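Local coordinates for protein putative peptidyl-arginine deiminase (Chlorobium tepidum, PDB 1XKN) that probably acts as a deiminase that hydrolyses the guanidino group of agmatine or of arginine in peptides, at residues K113-W118 against E138-A143; S17-W22 against H98-V103; V103-D108 against G145-S150. All blocks are in the same frame, centred on the assembly; numbering follows the deposited sequence.

Interaction 1 (K113-W118 against E138-A143); sequences KVIMNW and ERVAKA. With NA (sodium ion), chain B.
In the beta-alpha-beta unit formed by strand 110-119, helix 131-144 and the parallel strand 148-152, Ile-115 packs against Val-140 and Ala-141 where the helix covers the sheet. One methyl does all the touching: Ile-115 CD1 lies 3.6 Å from the backbone N of Ala-141, 3.7 Å from Ala-141 CB and 3.8 Å from Val-140 CG1. CG1 of Ile-115 is anti to its carbonyl carbon (chi1 -71°) and the outer bond is extended (chi2 177°), which carries the delta methyl up to the helix surface.

Two residues further along the strand the chemistry becomes polar. Water 1 donates to Asn-117 OD1 over 2.8 Å and accepts from Glu-138 N at 3.1 Å, so a single water couples strand to helix. The same OD1 binds the sodium ion at 2.6 Å, and Trp-118 O does so at 2.5 Å. Waters 2 and 3 and two oxygens of Asn-134, its O and OD1, complete six ligands. With metal and water on OD1, and with ND2 bonded to Ser-150 OG and to the metal-bound water 2, the carboxamide should be held against rotation, and the ion ties the strand to an earlier turn of the same helix.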
# COMPACT_ATOMS: atom_id res chain seq x y z
N LYS A 113 7.66 0.62 19.14
CA LYS A 113 7.46 0.52 17.70
C LYS A 113 8.68 -0.13 17.07
O LYS A 113 9.82 0.25 17.36
CB LYS A 113 7.21 1.91 17.10
CG LYS A 113 6.84 1.87 15.62
CD LYS A 113 6.18 3.16 15.15
CE LYS A 113 7.11 4.35 15.22
NZ LYS A 113 6.44 5.61 14.77
N VAL A 114 8.45 -1.12 16.23
CA VAL A 114 9.53 -1.81 15.55
C VAL A 114 9.15 -1.99 14.10
O VAL A 114 8.00 -1.77 13.72
CB VAL A 114 9.80 -3.21 16.18
CG1 VAL A 114 10.07 -3.07 17.67
CG2 VAL A 114 8.63 -4.13 15.93
N ILE A 115 10.12 -2.36 13.28
CA ILE A 115 9.86 -2.59 11.86
C ILE A 115 9.92 -4.09 11.62
O ILE A 115 10.91 -4.74 11.95
CB ILE A 115 10.87 -1.85 10.98
CG1 ILE A 115 10.59 -0.34 11.05
CG2 ILE A 115 10.80 -2.37 9.53
CD1 ILE A 115 11.56 0.52 10.27
N MSE A 116 8.84 -4.62 11.06
CA MSE A 116 8.74 -6.04 10.77
C MSE A 116 9.23 -6.22 9.34
O MSE A 116 8.52 -5.91 8.37
CB MSE A 116 7.29 -6.52 10.93
CG MSE A 116 7.08 -8.02 10.79
SE MSE A 116 8.21 -9.04 12.00
CE MSE A 116 7.44 -8.40 13.66
N ASN A 117 10.45 -6.71 9.22
CA ASN A 117 11.11 -6.90 7.94
C ASN A 117 10.80 -8.23 7.25
O ASN A 117 11.26 -9.29 7.68
CB ASN A 117 12.62 -6.77 8.15
CG ASN A 117 13.40 -6.94 6.89
OD1 ASN A 117 13.13 -6.27 5.89
ND2 ASN A 117 14.39 -7.82 6.91
N TRP A 118 10.00 -8.17 6.18
CA TRP A 118 9.67 -9.37 5.41
C TRP A 118 10.63 -9.38 4.24
O TRP A 118 11.29 -8.39 3.99
CB TRP A 118 8.24 -9.31 4.87
CG TRP A 118 7.19 -9.22 5.93
CD1 TRP A 118 6.73 -8.08 6.52
CD2 TRP A 118 6.52 -10.31 6.57
NE1 TRP A 118 5.82 -8.40 7.50
CE2 TRP A 118 5.68 -9.76 7.55
CE3 TRP A 118 6.56 -11.70 6.41
CZ2 TRP A 118 4.87 -10.55 8.38
CZ3 TRP A 118 5.75 -12.49 7.23
CH2 TRP A 118 4.93 -11.91 8.21
N GLU A 138 15.53 -2.09 6.80
CA GLU A 138 16.67 -2.02 7.71
C GLU A 138 17.30 -0.63 7.75
O GLU A 138 17.69 -0.15 8.81
CB GLU A 138 17.74 -3.05 7.32
CG GLU A 138 18.80 -3.22 8.40
CD GLU A 138 19.74 -4.38 8.16
OE1 GLU A 138 20.41 -4.80 9.13
OE2 GLU A 138 19.82 -4.87 7.01
N ARG A 139 17.39 0.02 6.60
CA ARG A 139 17.97 1.36 6.55
C ARG A 139 17.01 2.36 7.20
O ARG A 139 17.44 3.33 7.81
CB ARG A 139 18.29 1.75 5.11
CG ARG A 139 19.29 0.82 4.40
CD ARG A 139 19.79 1.48 3.12
NE ARG A 139 20.33 0.55 2.12
CZ ARG A 139 21.51 -0.07 2.20
NH1 ARG A 139 22.29 0.13 3.25
NH2 ARG A 139 21.91 -0.86 1.22
N VAL A 140 15.70 2.12 7.08
CA VAL A 140 14.72 3.00 7.70
C VAL A 140 14.84 2.83 9.21
O VAL A 140 14.90 3.82 9.95
CB VAL A 140 13.28 2.66 7.25
CG1 VAL A 140 12.27 3.47 8.06
CG2 VAL A 140 13.11 2.98 5.77
N ALA A 141 14.90 1.58 9.67
CA ALA A 141 15.02 1.30 11.10
C ALA A 141 16.27 1.97 11.65
O ALA A 141 16.26 2.51 12.76
CB ALA A 141 15.07 -0.20 11.34
N LYS A 142 17.34 1.93 10.87
CA LYS A 142 18.60 2.54 11.29
C LYS A 142 18.42 4.05 11.41
O LYS A 142 18.80 4.66 12.41
CB LYS A 142 19.70 2.22 10.27
CG LYS A 142 20.99 2.98 10.50
CD LYS A 142 22.02 2.62 9.45
CE LYS A 142 23.29 3.43 9.62
NZ LYS A 142 24.29 3.11 8.56
N ALA A 143 17.83 4.66 10.38
CA ALA A 143 17.62 6.10 10.37
C ALA A 143 16.76 6.59 11.53
O ALA A 143 17.00 7.66 12.08
CB ALA A 143 16.99 6.52 9.05
NA NA B . 13.21 -6.92 3.35
O HOH W 1 15.51 -4.83 5.30
O HOH W 2 15.35 -8.34 4.22
O HOH W 3 11.26 -5.50 2.34

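Interaction 2 (S17-W22 against H98-V103); sequences STWLSW and HGPNYV
Ser-21 and His-98 make the polar part of this contact. Ser-21 OG lies 3.1 Å from His-98 NE2, at the edge of the imidazole and near its plane, in a hydrogen bond whose donor could be either residue. The ring gets there because His-98 CG sits between the backbone N and the carbonyl carbon (chi1 70°), which brings its far end closer to the strand than the direction of its CB would suggest. Both ends of the pair have second partners: Ser-21 OG is also hydrogen-bonded to Asn-56 ND2, and His-98 ND1 has a weak bond to Asp-92 OD1.

A second polar approach sets Trp-19 NE1 3.0 Å from Tyr-102 OH. The stronger partner of that hydroxyl is Gln-144 OE1, and Trp-19 NE1 has a weak hydrogen bond to Glu-344 OE2.

The apolar contacts centre on the indole. Pro-100 CG sits over one face, 4.2 Å above the ring plane and displaced toward the rim. The five-membered ring of Trp-19 meets the Tyr-102 ring obliquely, with centroids 5.9 Å apart and planes at 39°; Trp-19 CD1 comes within 4.1 Å of Tyr-102 CE2.

The backbones run nearly antiparallel, their touching parts 166° apart, yet the closest CA atoms, those of Trp-19 and Gly-99, are 7.7 Å from each other. Side chains therefore make the join, between strand 15-21 of one sheet and the segment leading from helix 95-98 into strand 101-107 of another. Val-140 of helix 131-144 packs on both Trp-19 and Tyr-102, while Ile-115 of strand 110-119 touches Pro-100 and Tyr-102.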
# COMPACT_ATOMS: atom_id res chain seq x y z
N SER A 17 4.08 9.65 9.89
CA SER A 17 4.53 10.07 8.56
C SER A 17 4.08 9.09 7.49
O SER A 17 3.42 8.09 7.79
CB SER A 17 6.06 10.12 8.51
OG SER A 17 6.59 8.81 8.36
N THR A 18 4.44 9.39 6.25
CA THR A 18 4.18 8.51 5.12
C THR A 18 5.53 8.41 4.41
O THR A 18 6.23 9.42 4.26
CB THR A 18 3.17 9.08 4.11
OG1 THR A 18 1.87 9.15 4.72
CG2 THR A 18 3.09 8.18 2.87
N TRP A 19 5.89 7.20 4.01
CA TRP A 19 7.15 6.98 3.31
C TRP A 19 6.96 6.80 1.82
O TRP A 19 5.96 6.26 1.36
CB TRP A 19 7.86 5.74 3.86
CG TRP A 19 8.53 5.99 5.16
CD1 TRP A 19 7.95 6.04 6.39
CD2 TRP A 19 9.91 6.31 5.36
NE1 TRP A 19 8.88 6.37 7.35
CE2 TRP A 19 10.10 6.54 6.74
CE3 TRP A 19 11.01 6.43 4.50
CZ2 TRP A 19 11.34 6.88 7.28
CZ3 TRP A 19 12.25 6.77 5.04
CH2 TRP A 19 12.40 6.99 6.42
N LEU A 20 7.96 7.27 1.07
CA LEU A 20 7.99 7.18 -0.38
C LEU A 20 9.41 6.86 -0.81
O LEU A 20 10.37 7.18 -0.10
CB LEU A 20 7.59 8.51 -1.02
CG LEU A 20 6.23 9.13 -0.71
CD1 LEU A 20 6.15 10.51 -1.35
CD2 LEU A 20 5.13 8.22 -1.24
N SER A 21 9.54 6.24 -1.98
CA SER A 21 10.85 5.92 -2.55
C SER A 21 10.82 6.64 -3.90
O SER A 21 10.16 6.19 -4.83
CB SER A 21 11.02 4.41 -2.76
OG SER A 21 11.19 3.73 -1.52
N TRP A 22 11.51 7.78 -3.97
CA TRP A 22 11.54 8.58 -5.19
C TRP A 22 11.89 7.74 -6.41
O TRP A 22 12.82 6.93 -6.37
CB TRP A 22 12.54 9.73 -5.03
CG TRP A 22 12.27 10.86 -5.98
CD1 TRP A 22 12.92 11.13 -7.15
CD2 TRP A 22 11.22 11.83 -5.87
NE1 TRP A 22 12.34 12.21 -7.77
CE2 TRP A 22 11.29 12.65 -7.01
CE3 TRP A 22 10.22 12.08 -4.92
CZ2 TRP A 22 10.40 13.71 -7.24
CZ3 TRP A 22 9.33 13.13 -5.14
CH2 TRP A 22 9.43 13.93 -6.29
N HIS A 98 8.12 -3.06 -0.60
CA HIS A 98 9.45 -3.28 -0.03
C HIS A 98 9.68 -2.42 1.22
O HIS A 98 10.64 -2.63 1.97
CB HIS A 98 10.54 -2.98 -1.08
CG HIS A 98 10.68 -1.53 -1.45
ND1 HIS A 98 10.60 -1.08 -2.75
CD2 HIS A 98 10.93 -0.44 -0.69
CE1 HIS A 98 10.80 0.23 -2.77
NE2 HIS A 98 11.01 0.64 -1.53
N GLY A 99 8.77 -1.47 1.43
CA GLY A 99 8.87 -0.53 2.54
C GLY A 99 8.70 -1.03 3.97
O GLY A 99 8.35 -2.18 4.20
N PRO A 100 8.92 -0.14 4.96
CA PRO A 100 8.82 -0.47 6.38
C PRO A 100 7.43 -0.83 6.91
O PRO A 100 6.54 0.02 6.99
CB PRO A 100 9.39 0.77 7.06
CG PRO A 100 8.93 1.87 6.17
CD PRO A 100 9.18 1.30 4.77
N ASN A 101 7.28 -2.09 7.28
CA ASN A 101 6.03 -2.61 7.83
C ASN A 101 6.10 -2.43 9.34
O ASN A 101 6.50 -3.32 10.08
CB ASN A 101 5.90 -4.10 7.47
CG ASN A 101 4.58 -4.71 7.91
OD1 ASN A 101 4.40 -5.93 7.82
ND2 ASN A 101 3.66 -3.89 8.40
N TYR A 102 5.72 -1.24 9.79
CA TYR A 102 5.72 -0.90 11.21
C TYR A 102 4.67 -1.69 11.97
O TYR A 102 3.55 -1.85 11.50
CB TYR A 102 5.40 0.58 11.39
CG TYR A 102 6.44 1.52 10.86
CD1 TYR A 102 7.56 1.86 11.62
CD2 TYR A 102 6.29 2.11 9.60
CE1 TYR A 102 8.50 2.77 11.15
CE2 TYR A 102 7.23 3.02 9.12
CZ TYR A 102 8.32 3.34 9.91
OH TYR A 102 9.23 4.26 9.46
N VAL A 103 5.04 -2.17 13.15
CA VAL A 103 4.13 -2.90 14.02
C VAL A 103 4.48 -2.51 15.45
O VAL A 103 5.59 -2.04 15.71
CB VAL A 103 4.27 -4.44 13.90
CG1 VAL A 103 3.80 -4.91 12.54
CG2 VAL A 103 5.72 -4.85 14.15

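Interaction 3 (V103-D108 against G145-S150)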
# COMPACT_ATOMS: atom_id res chain seq x y z
N VAL A 103 5.04 -2.17 13.15
CA VAL A 103 4.13 -2.90 14.02
C VAL A 103 4.48 -2.51 15.45
O VAL A 103 5.59 -2.04 15.71
CB VAL A 103 4.27 -4.44 13.90
CG1 VAL A 103 3.80 -4.91 12.54
CG2 VAL A 103 5.72 -4.85 14.15
N ILE A 104 3.54 -2.68 16.37
CA ILE A 104 3.77 -2.36 17.77
C ILE A 104 4.08 -3.68 18.47
O ILE A 104 3.29 -4.63 18.39
CB ILE A 104 2.53 -1.72 18.44
CG1 ILE A 104 2.08 -0.49 17.66
CG2 ILE A 104 2.86 -1.36 19.89
CD1 ILE A 104 3.17 0.54 17.43
N ARG A 105 5.22 -3.74 19.14
CA ARG A 105 5.63 -4.94 19.85
C ARG A 105 5.32 -4.84 21.33
O ARG A 105 5.58 -3.82 21.97
CB ARG A 105 7.14 -5.18 19.67
CG ARG A 105 7.68 -6.36 20.46
CD ARG A 105 9.15 -6.63 20.17
NE ARG A 105 10.02 -5.52 20.55
CZ ARG A 105 11.34 -5.51 20.36
NH1 ARG A 105 11.93 -6.56 19.80
NH2 ARG A 105 12.06 -4.46 20.73
N THR A 106 4.73 -5.91 21.88
CA THR A 106 4.42 -5.95 23.30
C THR A 106 5.13 -7.15 23.92
O THR A 106 4.99 -8.28 23.44
CB THR A 106 2.90 -6.09 23.56
OG1 THR A 106 2.22 -4.92 23.10
CG2 THR A 106 2.63 -6.27 25.05
N GLN A 107 5.89 -6.89 24.97
CA GLN A 107 6.62 -7.94 25.65
C GLN A 107 6.94 -7.50 27.07
O GLN A 107 7.45 -6.40 27.29
CB GLN A 107 7.90 -8.26 24.89
CG GLN A 107 8.74 -9.36 25.49
CD GLN A 107 9.69 -9.96 24.47
OE1 GLN A 107 10.33 -9.24 23.71
NE2 GLN A 107 9.78 -11.28 24.46
N ASP A 108 6.62 -8.35 28.04
CA ASP A 108 6.87 -8.07 29.44
C ASP A 108 6.27 -6.74 29.89
O ASP A 108 6.87 -6.00 30.66
CB ASP A 108 8.37 -8.08 29.72
CG ASP A 108 8.99 -9.44 29.47
OD1 ASP A 108 8.60 -10.40 30.16
OD2 ASP A 108 9.85 -9.54 28.57
N GLY A 145 16.27 4.81 14.37
CA GLY A 145 16.70 4.18 15.61
C GLY A 145 15.68 3.21 16.17
O GLY A 145 15.49 3.12 17.38
N LEU A 146 15.01 2.46 15.29
CA LEU A 146 14.01 1.50 15.72
C LEU A 146 14.50 0.07 15.58
O LEU A 146 15.30 -0.24 14.70
CB LEU A 146 12.73 1.66 14.89
CG LEU A 146 11.99 2.99 14.96
CD1 LEU A 146 10.86 3.00 13.93
CD2 LEU A 146 11.44 3.21 16.36
N PRO A 147 14.04 -0.82 16.47
CA PRO A 147 14.46 -2.22 16.39
C PRO A 147 13.81 -2.85 15.16
O PRO A 147 12.74 -2.42 14.73
CB PRO A 147 13.91 -2.82 17.68
CG PRO A 147 13.94 -1.67 18.63
CD PRO A 147 13.41 -0.54 17.77
N MSE A 148 14.47 -3.85 14.59
CA MSE A 148 13.93 -4.54 13.43
C MSE A 148 13.89 -6.04 13.69
O MSE A 148 14.82 -6.61 14.25
CB MSE A 148 14.77 -4.27 12.18
CG MSE A 148 14.29 -5.03 10.95
SE MSE A 148 15.38 -4.77 9.37
CE MSE A 148 16.80 -6.01 9.79
N VAL A 149 12.79 -6.67 13.28
CA VAL A 149 12.61 -8.10 13.43
C VAL A 149 12.47 -8.63 12.01
O VAL A 149 11.73 -8.05 11.21
CB VAL A 149 11.33 -8.43 14.24
CG1 VAL A 149 11.19 -9.94 14.39
CG2 VAL A 149 11.38 -7.76 15.60
N SER A 150 13.18 -9.71 11.68
CA SER A 150 13.10 -10.29 10.34
C SER A 150 12.36 -11.62 10.35
O SER A 150 12.59 -12.46 11.22
CB SER A 150 14.51 -10.49 9.76
OG SER A 150 15.15 -9.25 9.50
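Arg-105 reaches Pro-147 by starting out extended, CG anti to its backbone N (chi1 176°), and then bending at chi3 (63°), a turn that brings the guanidinium to the proline ring. The two side chains lie at a slant to each other. Arg-105 NH2 stands 3.9 Å from Pro-147 CB and 4.0 Å from Pro-147 CG, approaches that are van der Waals in length and involve no polar atom of the proline. Farther off, the other amino group makes a looser approach, Arg-105 NH1 being 4.4 Å from Val-149 CG2.

The charge of the arginine is met elsewhere: its NH2 forms a salt bridge with Asp-112 OD1, and the proline and valine merely border a group whose main polar tie is on the intervening strand. Asp-112 also pairs with Arg-105 through the backbone, which joins main chain and side chain of the same two residues.

Strand separation shows what kind of contact this is. The CA atoms of Arg-105 and Pro-147 are 9.9 Å apart, as befits segments with strand 110-119 running between them; Val-114 of that strand touches the arginine side chain, and Ile-115 hydrogen-bonds to Pro-147 through the backbone. The arrangement is a surface contact between next-but-one elements of a mixed beta-sheet, passing over strand 110-119 from its hairpin partner 101-107 to the start of strand 148-152, which ends the beta-alpha-beta unit.

In the fold
From the N terminus, strand 15-21 comes first, and interaction 2 closes a long loop when the chain returns at 98-103, tying two sheets together. Interaction 3 then opens at the residue they share, Val-103. Strand 101-107 turns back as strand 110-119, where interaction 1 opens; it closes on helix 131-144, before 145-150 completes interaction 3. Interaction 1 lies within the span of interaction 3, and interaction 2 precedes both. Probable hydrogen bonds tie interaction 1 to 2 (Met-116 N to Asn-101 O) and to 3 (Asn-117 N to Val-149 O, Ala-141 O to Leu-146 N); Tyr-102 on Leu-146 joins 2 and 3. Helix 131-144 meets both sheets through Val-140; backbone bonding sets strand 148-152 beside 110-119.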